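Local coordinates for protein blood group a-and b-cleaving endo-beta-galactosidase (Streptococcus pneumoniae, PDB 2YGL) that cleaves blood group A and B antigens as an endo-beta-galactosidase, its tandem CBM51 modules, the part described here, probably binding carbohydrate, at residues F57-D66 against T156-A166; V102-D111 against N142-G153. All coordinates share one frame; numbering follows the deposited sequence.

Both contacts belong to the first CBM51 module, and each contributes one strand pair to a different antiparallel sheet of its beta-sandwich. Their centres are about 12 Å apart, and contact 2 is nested within the chain loop that contact 1 closes. The sheets approach each other where A65 CA lies 3.4 Å from S150 OG, and they join at the loop ends, where D66 O and A152 N, 2.6 Å apart, probably form a hydrogen bond. The calcium ion ties the ends together: D159 comes from contact 1, V102 and A152 from contact 2, and H155 with waters 3 and 4 completes the shell. D159 OD1 probably also accepts from V102 N at 3.0 Å.

Contact 1 of 2, residues F57-D66 against T156-A166; sequences FDKGIGTVAD and TWGDEVVFADA. With CA (calcium ion), chain C.
Two antiparallel strands of one sheet of the CBM51 beta-sandwich, 60-64 and 160-164, pair here, and the turn T156-D159 leads from the calcium site into the second. Their axes come within 4.7 Å at 171°. The register is fixed by I61 facing F163 as a hydrogen-bonded pair, with F163 N reaching I61 O at 2.9 Å almost in line with the carbonyl; a single, nearly straight bond runs from T63 N to V161 O. At the calcium end A65 N bonds to D159 O, while the side chain of D159 turns to the metal, OD2 binding calcium at 2.3 Å. The A65 methyl touches both D159 CB and V161 CG2. T63 holds CG2 between its backbone N and carbonyl carbon, which lays that methyl alongside V161 and at the edge of the F163 ring, near the ring plane; its OG1 is hydrogen-bonded to S69. V64 CG2 meets the carboxylate of E160 at OE2, an oxygen that bonds to T35.

At the other end the ring of F57 is covered on one face by A164, whose CB stands 3.5 Å from the ring centroid and 7° off the normal, a well-centred CH-pi contact. D165 CB touches the same ring at CD2, 3.7 Å away. D165 N bonds to K59 O from above the carbonyl plane, and water 1 links D165 OD1 (2.7 Å) to K59 N. G60 takes up phi 157°, and its CA comes 3.4 Å from F163 O.

On the sheet face bearing I61, T63, V161 and F163, side chains meet strand 145-151 through S150 and L148, while F163 also touches strand 82-87; V162 and A164, on the reverse face, pack on I45 and L47 of strand 45-48.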
loop_
_atom_site.group_PDB
_atom_site.type_symbol
_atom_site.label_atom_id
_atom_site.label_comp_id
_atom_site.label_asym_id
_atom_site.label_seq_id
_atom_site.Cartn_x
_atom_site.Cartn_y
_atom_site.Cartn_z
ATOM N N PHE A 57 -19.217 2.428 -22.611
ATOM C CA PHE A 57 -18.281 2.677 -21.518
ATOM C C PHE A 57 -18.116 4.175 -21.302
ATOM O O PHE A 57 -17.871 4.915 -22.254
ATOM C CB PHE A 57 -16.907 2.074 -21.840
ATOM C CG PHE A 57 -16.896 0.572 -21.956
ATOM C CD1 PHE A 57 -17.270 -0.057 -23.144
ATOM C CD2 PHE A 57 -16.477 -0.216 -20.886
ATOM C CE1 PHE A 57 -17.245 -1.449 -23.257
ATOM C CE2 PHE A 57 -16.447 -1.609 -20.991
ATOM C CZ PHE A 57 -16.833 -2.225 -22.179
ATOM N N ASP A 58 -18.243 4.614 -20.051
ATOM C CA ASP A 58 -18.002 6.015 -19.686
ATOM C C ASP A 58 -16.519 6.387 -19.770
ATOM O O ASP A 58 -16.175 7.516 -20.124
ATOM C CB ASP A 58 -18.508 6.307 -18.267
ATOM C CG ASP A 58 -20.025 6.326 -18.165
ATOM O OD1 ASP A 58 -20.715 6.544 -19.181
ATOM O OD2 ASP A 58 -20.533 6.130 -17.043
ATOM N N LYS A 59 -15.650 5.434 -19.432
ATOM C CA LYS A 59 -14.212 5.692 -19.322
ATOM C C LYS A 59 -13.389 4.845 -20.289
ATOM O O LYS A 59 -13.774 3.725 -20.631
ATOM C CB LYS A 59 -13.727 5.448 -17.887
ATOM C CG LYS A 59 -14.531 6.160 -16.785
ATOM C CD LYS A 59 -14.388 7.684 -16.837
ATOM C CE LYS A 59 -13.028 8.148 -16.343
ATOM N NZ LYS A 59 -12.824 9.604 -16.578
ATOM N N GLY A 60 -12.250 5.387 -20.717
ATOM C CA GLY A 60 -11.327 4.653 -21.574
ATOM C C GLY A 60 -10.397 5.524 -22.394
ATOM O O GLY A 60 -10.409 6.753 -22.280
ATOM N N ILE A 61 -9.581 4.865 -23.215
ATOM C CA ILE A 61 -8.642 5.526 -24.116
ATOM C C ILE A 61 -8.938 5.094 -25.552
ATOM O O ILE A 61 -9.040 3.898 -25.840
ATOM C CB ILE A 61 -7.164 5.188 -23.748
ATOM C CG1 ILE A 61 -6.824 5.621 -22.310
ATOM C CG2 ILE A 61 -6.191 5.797 -24.747
ATOM C CD1 ILE A 61 -6.904 7.126 -22.038
ATOM N N GLY A 62 -9.078 6.070 -26.444
ATOM C CA GLY A 62 -9.352 5.811 -27.858
ATOM C C GLY A 62 -8.216 6.254 -28.760
ATOM O O GLY A 62 -7.829 7.423 -28.758
ATOM N N THR A 63 -7.681 5.312 -29.532
ATOM C CA THR A 63 -6.556 5.585 -30.424
ATOM C C THR A 63 -6.778 5.012 -31.827
ATOM O O THR A 63 -7.778 4.333 -32.083
ATOM C CB THR A 63 -5.218 5.049 -29.829
ATOM O OG1 THR A 63 -4.112 5.549 -30.590
ATOM C CG2 THR A 63 -5.183 3.513 -29.814
ATOM N N VAL A 64 -5.847 5.316 -32.728
ATOM C CA VAL A 64 -5.729 4.620 -34.003
ATOM C C VAL A 64 -4.409 3.842 -33.980
ATOM O O VAL A 64 -3.359 4.396 -33.642
ATOM C CB VAL A 64 -5.771 5.595 -35.209
ATOM C CG1 VAL A 64 -5.421 4.877 -36.511
ATOM C CG2 VAL A 64 -7.142 6.242 -35.321
ATOM N N ALA A 65 -4.477 2.558 -34.320
ATOM C CA ALA A 65 -3.305 1.688 -34.314
ATOM C C ALA A 65 -2.254 2.124 -35.337
ATOM O O ALA A 65 -2.580 2.714 -36.372
ATOM C CB ALA A 65 -3.721 0.240 -34.549
ATOM N N ASP A 66 -0.990 1.848 -35.025
ATOM C CA ASP A 66 0.114 2.092 -35.950
ATOM C C ASP A 66 1.052 0.881 -35.928
ATOM O O ASP A 66 0.585 -0.254 -35.842
ATOM C CB ASP A 66 0.849 3.392 -35.598
ATOM C CG ASP A 66 1.367 4.127 -36.829
ATOM O OD1 ASP A 66 1.187 3.623 -37.959
ATOM O OD2 ASP A 66 1.950 5.219 -36.668
ATOM N N THR A 156 -3.708 1.479 -41.568
ATOM C CA THR A 156 -4.284 2.001 -40.330
ATOM C C THR A 156 -5.784 2.308 -40.473
ATOM O O THR A 156 -6.449 2.641 -39.489
ATOM C CB THR A 156 -3.550 3.276 -39.860
ATOM O OG1 THR A 156 -3.763 4.325 -40.811
ATOM C CG2 THR A 156 -2.054 3.021 -39.704
ATOM N N TRP A 157 -6.303 2.188 -41.696
ATOM C CA TRP A 157 -7.696 2.531 -42.009
ATOM C C TRP A 157 -8.697 1.833 -41.088
ATOM O O TRP A 157 -8.699 0.606 -40.977
ATOM C CB TRP A 157 -8.034 2.200 -43.469
ATOM C CG TRP A 157 -7.066 2.735 -44.504
ATOM C CD1 TRP A 157 -6.391 3.926 -44.469
ATOM C CD2 TRP A 157 -6.698 2.103 -45.738
ATOM N NE1 TRP A 157 -5.614 4.064 -45.596
ATOM C CE2 TRP A 157 -5.784 2.961 -46.392
ATOM C CE3 TRP A 157 -7.045 0.889 -46.350
ATOM C CZ2 TRP A 157 -5.211 2.644 -47.630
ATOM C CZ3 TRP A 157 -6.479 0.576 -47.585
ATOM C CH2 TRP A 157 -5.571 1.451 -48.210
ATOM N N GLY A 158 -9.531 2.629 -40.424
ATOM C CA GLY A 158 -10.596 2.117 -39.556
ATOM C C GLY A 158 -10.156 1.431 -38.271
ATOM O O GLY A 158 -10.985 0.861 -37.558
ATOM N N ASP A 159 -8.861 1.495 -37.963
ATOM C CA ASP A 159 -8.317 0.824 -36.777
ATOM C C ASP A 159 -8.555 1.612 -35.489
ATOM O O ASP A 159 -7.611 2.052 -34.827
ATOM C CB ASP A 159 -6.828 0.532 -36.956
ATOM C CG ASP A 159 -6.557 -0.469 -38.061
ATOM O OD1 ASP A 159 -7.509 -1.094 -38.583
ATOM O OD2 ASP A 159 -5.372 -0.638 -38.405
ATOM N N GLU A 160 -9.830 1.762 -35.139
ATOM C CA GLU A 160 -10.241 2.497 -33.952
ATOM C C GLU A 160 -10.107 1.608 -32.719
ATOM O O GLU A 160 -11.101 1.077 -32.213
ATOM C CB GLU A 160 -11.689 2.985 -34.106
ATOM C CG GLU A 160 -11.928 3.918 -35.291
ATOM C CD GLU A 160 -11.442 5.330 -35.038
ATOM O OE1 GLU A 160 -11.733 5.885 -33.957
ATOM O OE2 GLU A 160 -10.773 5.889 -35.931
ATOM N N VAL A 161 -8.871 1.436 -32.250
ATOM C CA VAL A 161 -8.603 0.628 -31.064
ATOM C C VAL A 161 -9.016 1.395 -29.817
ATOM O O VAL A 161 -8.610 2.544 -29.616
ATOM C CB VAL A 161 -7.112 0.191 -30.965
ATOM C CG1 VAL A 161 -6.794 -0.393 -29.587
ATOM C CG2 VAL A 161 -6.780 -0.824 -32.048
ATOM N N VAL A 162 -9.841 0.756 -28.994
ATOM C CA VAL A 162 -10.208 1.317 -27.702
ATOM C C VAL A 162 -9.771 0.422 -26.555
ATOM O O VAL A 162 -9.915 -0.807 -26.605
ATOM C CB VAL A 162 -11.724 1.632 -27.579
ATOM C CG1 VAL A 162 -12.081 2.876 -28.381
ATOM C CG2 VAL A 162 -12.580 0.438 -27.991
ATOM N N PHE A 163 -9.211 1.058 -25.535
ATOM C CA PHE A 163 -8.922 0.409 -24.273
ATOM C C PHE A 163 -10.053 0.821 -23.332
ATOM O O PHE A 163 -9.915 1.755 -22.540
ATOM C CB PHE A 163 -7.537 0.834 -23.756
ATOM C CG PHE A 163 -6.402 0.506 -24.705
ATOM C CD1 PHE A 163 -6.076 1.367 -25.754
ATOM C CD2 PHE A 163 -5.662 -0.664 -24.550
ATOM C CE1 PHE A 163 -5.030 1.063 -26.635
ATOM C CE2 PHE A 163 -4.612 -0.975 -25.424
ATOM C CZ PHE A 163 -4.299 -0.109 -26.468
ATOM N N ALA A 164 -11.184 0.130 -23.462
ATOM C CA ALA A 164 -12.406 0.459 -22.730
ATOM C C ALA A 164 -12.283 0.135 -21.248
ATOM O O ALA A 164 -11.819 -0.948 -20.880
ATOM C CB ALA A 164 -13.605 -0.267 -23.334
ATOM N N ASP A 165 -12.700 1.087 -20.412
ATOM C CA ASP A 165 -12.684 0.952 -18.947
ATOM C C ASP A 165 -11.267 0.805 -18.365
ATOM O O ASP A 165 -11.089 0.284 -17.256
ATOM C CB ASP A 165 -13.600 -0.204 -18.500
ATOM C CG ASP A 165 -13.970 -0.124 -17.033
ATOM O OD1 ASP A 165 -14.417 0.952 -16.588
ATOM O OD2 ASP A 165 -13.817 -1.142 -16.325
ATOM N N ALA A 166 -10.272 1.288 -19.109
ATOM C CA ALA A 166 -8.861 1.139 -18.741
ATOM C C ALA A 166 -8.546 1.756 -17.378
ATOM O O ALA A 166 -8.690 2.966 -17.185
ATOM C CB ALA A 166 -7.961 1.725 -19.824
HETATM CA CA CA C . -5.116 -2.271 -40.021
HETATM O O HOH W 1 -15.924 2.726 -18.047
HETATM O O HOH W 2 -10.532 4.805 -31.267
HETATM O O HOH W 3 -6.888 -1.510 -41.436
HETATM O O HOH W 4 -4.575 -3.545 -41.809
#

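Contact 2 of 2, residues V102-D111 against N142-G153; sequences VVDRIEIEID and NAKKISLKSFAG. With CA (calcium ion), chain C.
R105 carries CG anti to its own N (chi1 -160°) and bends at chi3, while F151 sets its ring carbon CG beside the backbone N and anti to the carbonyl carbon; together these torsions lay the guanidinium over the ring. The pair sits on antiparallel strands 105-110 and 145-151, neighbours in the five-stranded sheet of the CBM51 beta-sandwich. R105 CZ is 3.8 Å from the ring centroid and 10° off its normal, a cation-pi stack with the planes inclined at 30°. NH2 hangs over the ring centre, and NE bonds to E107 OE2 at 2.8 Å, a salt bridge that probably fixes the guanidinium's rotation.

The network continues on the same sheet face. K149, bent at chi3, brings NZ within 2.7 Å of E109 OE1, met on the syn side, and makes a weaker, longer salt bridge to E107 OE1. One ammonium thus joins two carboxylates that might otherwise repel each other, with R105 sharing the charge of E107. S147, farther along this face, bonds through OG to S72.

I106, I108 and I110 point to the reverse face. There the side chains of I108 and L148 lie side by side, I108 CD1 3.9 Å from L148 CG, and I110 CG1 packs on I146 CG1; F83 of strand 82-87 touches I108, I146 and L148, so this face lies against the other sheet. At the calcium end D104 and R105 both face F151 in a classic beta bulge, and F151 O takes weak bonds from their two amides. Beyond it V102 O and A152 O bind calcium at 2.2 and 2.3 Å, so these two acceptor oxygens can stand 3.0 Å apart. The far end is fastened by the D111 carboxylate: OD1 takes K145 N, and OD2 receives K144 N at 3.0 Å on its syn lone pair.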
loop_
_atom_site.group_PDB
_atom_site.type_symbol
_atom_site.label_atom_id
_atom_site.label_comp_id
_atom_site.label_asym_id
_atom_site.label_seq_id
_atom_site.Cartn_x
_atom_site.Cartn_y
_atom_site.Cartn_z
ATOM N N VAL A 102 -8.891 -3.590 -39.377
ATOM C CA VAL A 102 -8.108 -4.823 -39.281
ATOM C C VAL A 102 -6.883 -4.553 -38.414
ATOM O O VAL A 102 -5.936 -3.890 -38.842
ATOM C CB VAL A 102 -7.698 -5.366 -40.679
ATOM C CG1 VAL A 102 -6.809 -6.604 -40.551
ATOM C CG2 VAL A 102 -8.933 -5.691 -41.514
ATOM N N VAL A 103 -6.923 -5.055 -37.186
ATOM C CA VAL A 103 -5.851 -4.838 -36.221
ATOM C C VAL A 103 -5.117 -6.153 -35.986
ATOM O O VAL A 103 -5.716 -7.141 -35.559
ATOM C CB VAL A 103 -6.394 -4.249 -34.892
ATOM C CG1 VAL A 103 -5.325 -4.261 -33.793
ATOM C CG2 VAL A 103 -6.909 -2.830 -35.121
ATOM N N ASP A 104 -3.820 -6.153 -36.283
ATOM C CA ASP A 104 -2.998 -7.354 -36.178
ATOM C C ASP A 104 -2.813 -7.817 -34.734
ATOM O O ASP A 104 -2.945 -9.004 -34.443
ATOM C CB ASP A 104 -1.633 -7.133 -36.842
ATOM C CG ASP A 104 -1.677 -7.291 -38.360
ATOM O OD1 ASP A 104 -2.780 -7.252 -38.954
ATOM O OD2 ASP A 104 -0.592 -7.453 -38.962
ATOM N N ARG A 105 -2.533 -6.876 -33.835
ATOM C CA ARG A 105 -2.132 -7.211 -32.473
ATOM C C ARG A 105 -2.314 -6.043 -31.502
ATOM O O ARG A 105 -2.098 -4.885 -31.859
ATOM C CB ARG A 105 -0.664 -7.644 -32.479
ATOM C CG ARG A 105 -0.226 -8.464 -31.290
ATOM C CD ARG A 105 1.111 -9.146 -31.561
ATOM N NE ARG A 105 2.246 -8.225 -31.582
ATOM C CZ ARG A 105 2.839 -7.775 -32.688
ATOM N NH1 ARG A 105 2.412 -8.148 -33.887
ATOM N NH2 ARG A 105 3.871 -6.953 -32.593
ATOM N N ILE A 106 -2.716 -6.365 -30.275
ATOM C CA ILE A 106 -2.704 -5.409 -29.170
ATOM C C ILE A 106 -1.874 -5.997 -28.030
ATOM O O ILE A 106 -2.077 -7.149 -27.637
ATOM C CB ILE A 106 -4.134 -5.053 -28.672
ATOM C CG1 ILE A 106 -4.946 -4.382 -29.788
ATOM C CG2 ILE A 106 -4.067 -4.138 -27.440
ATOM C CD1 ILE A 106 -6.442 -4.265 -29.502
ATOM N N GLU A 107 -0.939 -5.205 -27.512
ATOM C CA GLU A 107 -0.082 -5.643 -26.417
ATOM C C GLU A 107 -0.094 -4.674 -25.242
ATOM O O GLU A 107 -0.323 -3.474 -25.409
ATOM C CB GLU A 107 1.362 -5.819 -26.893
ATOM C CG GLU A 107 1.589 -6.980 -27.846
ATOM C CD GLU A 107 3.002 -7.005 -28.413
ATOM O OE1 GLU A 107 3.750 -6.017 -28.233
ATOM O OE2 GLU A 107 3.363 -8.020 -29.046
ATOM N N ILE A 108 0.149 -5.218 -24.050
ATOM C CA ILE A 108 0.431 -4.414 -22.868
ATOM C C ILE A 108 1.848 -4.741 -22.412
ATOM O O ILE A 108 2.213 -5.912 -22.266
ATOM C CB ILE A 108 -0.593 -4.650 -21.725
ATOM C CG1 ILE A 108 -2.035 -4.404 -22.209
ATOM C CG2 ILE A 108 -0.261 -3.787 -20.499
ATOM C CD1 ILE A 108 -2.336 -2.973 -22.682
ATOM N N GLU A 109 2.640 -3.693 -22.211
ATOM C CA GLU A 109 4.048 -3.822 -21.872
ATOM C C GLU A 109 4.344 -3.068 -20.581
ATOM O O GLU A 109 3.879 -1.940 -20.395
ATOM C CB GLU A 109 4.897 -3.266 -23.019
ATOM C CG GLU A 109 6.398 -3.451 -22.881
ATOM C CD GLU A 109 7.151 -3.000 -24.123
ATOM O OE1 GLU A 109 6.928 -3.582 -25.206
ATOM O OE2 GLU A 109 7.965 -2.060 -24.017
ATOM N N ILE A 110 5.100 -3.704 -19.688
ATOM C CA ILE A 110 5.580 -3.053 -18.467
ATOM C C ILE A 110 7.101 -3.158 -18.396
ATOM O O ILE A 110 7.653 -4.263 -18.364
ATOM C CB ILE A 110 4.943 -3.647 -17.181
ATOM C CG1 ILE A 110 3.421 -3.460 -17.189
ATOM C CG2 ILE A 110 5.557 -3.003 -15.931
ATOM C CD1 ILE A 110 2.682 -4.270 -16.131
ATOM N N ASP A 111 7.761 -2.000 -18.390
ATOM C CA ASP A 111 9.225 -1.898 -18.296
ATOM C C ASP A 111 9.975 -2.818 -19.269
ATOM O O ASP A 111 10.920 -3.509 -18.884
ATOM C CB ASP A 111 9.696 -2.129 -16.850
ATOM C CG ASP A 111 9.100 -1.131 -15.868
ATOM O OD1 ASP A 111 8.901 0.047 -16.236
ATOM O OD2 ASP A 111 8.839 -1.528 -14.714
ATOM N N ASN A 142 7.849 -2.998 -8.256
ATOM C CA ASN A 142 8.893 -2.084 -8.713
ATOM C C ASN A 142 8.571 -1.313 -10.002
ATOM O O ASN A 142 9.354 -0.454 -10.418
ATOM C CB ASN A 142 10.197 -2.867 -8.908
ATOM C CG ASN A 142 9.956 -4.274 -9.438
ATOM O OD1 ASN A 142 9.750 -5.211 -8.666
ATOM N ND2 ASN A 142 9.974 -4.423 -10.758
ATOM N N ALA A 143 7.428 -1.613 -10.622
ATOM C CA ALA A 143 7.097 -1.112 -11.966
ATOM C C ALA A 143 7.135 0.409 -12.111
ATOM O O ALA A 143 6.681 1.140 -11.231
ATOM C CB ALA A 143 5.753 -1.654 -12.425
ATOM N N LYS A 144 7.672 0.866 -13.241
ATOM C CA LYS A 144 7.853 2.293 -13.513
ATOM C C LYS A 144 7.033 2.791 -14.707
ATOM O O LYS A 144 6.554 3.927 -14.705
ATOM C CB LYS A 144 9.339 2.610 -13.731
ATOM C CG LYS A 144 10.184 2.550 -12.458
ATOM C CD LYS A 144 11.675 2.626 -12.766
ATOM C CE LYS A 144 12.511 2.650 -11.491
ATOM N NZ LYS A 144 12.341 1.413 -10.666
ATOM N N LYS A 145 6.870 1.937 -15.716
ATOM C CA LYS A 145 6.259 2.344 -16.981
ATOM C C LYS A 145 5.333 1.268 -17.545
ATOM O O LYS A 145 5.740 0.117 -17.722
ATOM C CB LYS A 145 7.358 2.673 -17.997
ATOM C CG LYS A 145 6.883 3.373 -19.261
ATOM C CD LYS A 145 8.018 3.466 -20.264
ATOM C CE LYS A 145 7.713 4.468 -21.357
ATOM N NZ LYS A 145 8.906 4.693 -22.221
ATOM N N ILE A 146 4.087 1.650 -17.818
ATOM C CA ILE A 146 3.141 0.766 -18.496
ATOM C C ILE A 146 2.787 1.330 -19.877
ATOM O O ILE A 146 2.531 2.529 -20.023
ATOM C CB ILE A 146 1.872 0.462 -17.632
ATOM C CG1 ILE A 146 1.023 -0.641 -18.283
ATOM C CG2 ILE A 146 1.055 1.736 -17.355
ATOM C CD1 ILE A 146 -0.011 -1.281 -17.363
ATOM N N SER A 147 2.795 0.456 -20.882
ATOM C CA SER A 147 2.576 0.861 -22.266
ATOM C C SER A 147 1.417 0.129 -22.929
ATOM O O SER A 147 1.325 -1.102 -22.877
ATOM C CB SER A 147 3.854 0.672 -23.088
ATOM O OG SER A 147 4.773 1.715 -22.831
ATOM N N LEU A 148 0.539 0.913 -23.552
ATOM C CA LEU A 148 -0.578 0.404 -24.335
ATOM C C LEU A 148 -0.196 0.439 -25.814
ATOM O O LEU A 148 -0.042 1.515 -26.400
ATOM C CB LEU A 148 -1.835 1.245 -24.076
ATOM C CG LEU A 148 -2.730 0.947 -22.862
ATOM C CD1 LEU A 148 -1.965 0.833 -21.541
ATOM C CD2 LEU A 148 -3.821 2.004 -22.753
ATOM N N LYS A 149 -0.038 -0.743 -26.406
ATOM C CA LYS A 149 0.472 -0.873 -27.770
ATOM C C LYS A 149 -0.561 -1.492 -28.706
ATOM O O LYS A 149 -1.200 -2.484 -28.360
ATOM C CB LYS A 149 1.746 -1.722 -27.783
ATOM C CG LYS A 149 2.886 -1.174 -26.930
ATOM C CD LYS A 149 3.968 -2.226 -26.683
ATOM C CE LYS A 149 4.885 -2.408 -27.886
ATOM N NZ LYS A 149 5.842 -3.533 -27.680
ATOM N N SER A 150 -0.719 -0.904 -29.889
ATOM C CA SER A 150 -1.628 -1.450 -30.899
ATOM C C SER A 150 -0.986 -1.483 -32.283
ATOM O O SER A 150 -0.423 -0.487 -32.745
ATOM C CB SER A 150 -2.967 -0.701 -30.923
ATOM O OG SER A 150 -2.785 0.691 -31.081
ATOM N N PHE A 151 -1.079 -2.643 -32.928
ATOM C CA PHE A 151 -0.423 -2.884 -34.212
ATOM C C PHE A 151 -1.436 -2.912 -35.360
ATOM O O PHE A 151 -2.312 -3.780 -35.413
ATOM C CB PHE A 151 0.398 -4.181 -34.159
ATOM C CG PHE A 151 1.608 -4.104 -33.257
ATOM C CD1 PHE A 151 1.499 -4.352 -31.889
ATOM C CD2 PHE A 151 2.862 -3.787 -33.778
ATOM C CE1 PHE A 151 2.616 -4.281 -31.051
ATOM C CE2 PHE A 151 3.987 -3.716 -32.950
ATOM C CZ PHE A 151 3.861 -3.961 -31.583
ATOM N N ALA A 152 -1.300 -1.949 -36.271
ATOM C CA ALA A 152 -2.254 -1.736 -37.363
ATOM C C ALA A 152 -2.138 -2.746 -38.497
ATOM O O ALA A 152 -3.118 -3.010 -39.194
ATOM C CB ALA A 152 -2.116 -0.320 -37.915
ATOM N N GLY A 153 -0.944 -3.295 -38.696
ATOM C CA GLY A 153 -0.705 -4.200 -39.817
ATOM C C GLY A 153 -0.520 -3.447 -41.119
ATOM O O GLY A 153 0.168 -2.424 -41.155
HETATM CA CA CA C . -5.116 -2.271 -40.021
HETATM O O HOH W 4 -4.575 -3.545 -41.809
HETATM O O HOH W 3 -6.888 -1.510 -41.436
#